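Local coordinates for protein DNA-dependent metalloprotease SPRTN (Homo sapiens, PDB 6MDW) that cleaves proteins covalently cross-linked to DNA, acting as a DNA-dependent zinc metalloendopeptidase in DNA repair, at residues Ile70-Glu74 with Pro75-Leu79. Sequence-based numbering, arbitrary orientation.
Sequences IRLSE and PLLKL
Ser73 caps the short helix that follows it, and its OG accepts a hydrogen bond from Leu76 N at 3.0 Å. OG sits opposite the backbone N about the CA-CB bond (chi1 174°), which swings it over the first turn toward that amide. Pro75 CD lies 3.3 Å from the same OG, and CB and CG of Leu76 rest against it from the helix side. The backbone carbonyl of Ser73 adds a second grip: Ser73 O accepts from Leu77 N at 2.9 Å. One residue further, Lys78 N donates to Glu74 O at 3.0 Å, with a fairly straight N-H...O angle of 157°. Pro75 has no amide hydrogen to give, which suits the first turn of a helix.

Glu74 and Lys78 run alongside each other and point the same way. The closest approach of the two side chains is of a lysine methylene to the carboxylate: Lys78 CE lies 3.4 Å from Glu74 OE2. Lys78 NZ stays 4.5 Å from that oxygen, too far for a salt bridge. On the inner side, Leu72 CD2 meets Leu77 CD1 at 3.9 Å, branch to branch, and both leucines also touch Trp48 of strand 45-49.

The cap is held from outside as well, because the hydroxyl of Ser73 also donates a hydrogen bond to Met52 O. Without that hydroxyl, as with an alanine here, Leu76 N would probably lose its capping acceptor and Met52 O this donor. Leu72 also packs on Leu85 and Thr88 of helix 82-100, which carries His91 and the active-site Glu92. This is an N-capped turn at the end of strand 68-73, the central strand of the three-stranded sheet in the SprT-like protease domain, beside its zinc-binding HExxH helix.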
loop_
_atom_site.group_PDB
_atom_site.type_symbol
_atom_site.label_atom_id
_atom_site.label_comp_id
_atom_site.label_asym_id
_atom_site.label_seq_id
_atom_site.Cartn_x
_atom_site.Cartn_y
_atom_site.Cartn_z
ATOM N N ILE A 70 0.175 5.763 5.654
ATOM C CA ILE A 70 0.723 5.016 4.529
ATOM C C ILE A 70 2.207 4.807 4.803
ATOM O O ILE A 70 2.894 5.741 5.243
ATOM C CB ILE A 70 0.514 5.789 3.212
ATOM C CG1 ILE A 70 -0.970 5.970 2.906
ATOM C CG2 ILE A 70 1.284 5.172 2.036
ATOM C CD1 ILE A 70 -1.226 6.915 1.721
ATOM N N ARG A 71 2.711 3.603 4.485
ATOM C CA ARG A 71 4.099 3.251 4.586
ATOM C C ARG A 71 4.575 2.704 3.242
ATOM O O ARG A 71 3.828 1.897 2.658
ATOM C CB ARG A 71 4.268 2.193 5.677
ATOM C CG ARG A 71 3.628 2.603 6.989
ATOM C CD ARG A 71 4.450 3.718 7.584
ATOM N NE ARG A 71 4.004 4.029 8.924
ATOM C CZ ARG A 71 3.329 5.119 9.258
ATOM N NH1 ARG A 71 2.900 5.953 8.329
ATOM N NH2 ARG A 71 3.128 5.394 10.536
ATOM N N LEU A 72 5.748 3.154 2.804
ATOM C CA LEU A 72 6.392 2.710 1.570
ATOM C C LEU A 72 7.693 1.999 1.943
ATOM O O LEU A 72 8.458 2.512 2.782
ATOM C CB LEU A 72 6.716 3.906 0.667
ATOM C CG LEU A 72 5.517 4.556 -0.025
ATOM C CD1 LEU A 72 5.944 5.775 -0.782
ATOM C CD2 LEU A 72 4.831 3.606 -0.984
ATOM N N SER A 73 7.967 0.859 1.299
ATOM C CA SER A 73 9.146 0.050 1.593
ATOM C C SER A 73 10.394 0.677 0.983
ATOM O O SER A 73 10.572 0.641 -0.241
ATOM C CB SER A 73 8.935 -1.336 1.067
ATOM O OG SER A 73 10.124 -2.077 1.216
ATOM N N GLU A 74 11.300 1.198 1.811
ATOM C CA GLU A 74 12.579 1.619 1.334
ATOM C C GLU A 74 13.308 0.409 0.755
ATOM O O GLU A 74 13.831 0.504 -0.344
ATOM C CB GLU A 74 13.372 2.366 2.416
ATOM C CG GLU A 74 14.654 2.976 1.906
ATOM C CD GLU A 74 15.272 4.056 2.784
ATOM O OE1 GLU A 74 14.517 4.830 3.413
ATOM O OE2 GLU A 74 16.510 4.133 2.812
ATOM N N PRO A 75 13.378 -0.773 1.412
ATOM C CA PRO A 75 14.072 -1.918 0.801
ATOM C C PRO A 75 13.596 -2.268 -0.619
ATOM O O PRO A 75 14.433 -2.556 -1.490
ATOM C CB PRO A 75 13.763 -3.067 1.773
ATOM C CG PRO A 75 13.604 -2.372 3.101
ATOM C CD PRO A 75 12.871 -1.091 2.758
ATOM N N LEU A 76 12.296 -2.184 -0.869
ATOM C CA LEU A 76 11.735 -2.680 -2.152
ATOM C C LEU A 76 11.701 -1.559 -3.191
ATOM O O LEU A 76 11.675 -1.875 -4.377
ATOM C CB LEU A 76 10.339 -3.241 -1.948
ATOM C CG LEU A 76 10.258 -4.542 -1.143
ATOM C CD1 LEU A 76 8.821 -4.953 -0.935
ATOM C CD2 LEU A 76 11.041 -5.650 -1.852
ATOM N N LEU A 77 11.687 -0.284 -2.781
ATOM C CA LEU A 77 11.502 0.811 -3.751
ATOM C C LEU A 77 12.747 1.654 -3.993
ATOM O O LEU A 77 12.804 2.304 -5.044
ATOM C CB LEU A 77 10.348 1.711 -3.306
ATOM C CG LEU A 77 8.995 1.030 -3.347
ATOM C CD1 LEU A 77 7.947 1.857 -2.622
ATOM C CD2 LEU A 77 8.579 0.800 -4.795
ATOM N N LYS A 78 13.709 1.707 -3.063
ATOM C CA LYS A 78 14.820 2.689 -3.193
ATOM C C LYS A 78 15.582 2.547 -4.518
ATOM O O LYS A 78 16.056 3.558 -5.077
ATOM C CB LYS A 78 15.783 2.519 -2.010
ATOM C CG LYS A 78 16.914 3.537 -1.916
ATOM C CD LYS A 78 17.919 3.219 -0.808
ATOM C CE LYS A 78 18.340 4.426 0.010
ATOM N NZ LYS A 78 18.722 5.583 -0.836
ATOM N N LEU A 79 15.730 1.319 -5.030
ATOM C CA LEU A 79 16.528 1.102 -6.238
ATOM C C LEU A 79 15.650 0.887 -7.475
ATOM O O LEU A 79 16.137 0.542 -8.539
ATOM C CB LEU A 79 17.511 -0.059 -6.011
ATOM C CG LEU A 79 18.618 0.188 -4.979
ATOM C CD1 LEU A 79 19.419 -1.074 -4.730
ATOM C CD2 LEU A 79 19.545 1.312 -5.399
#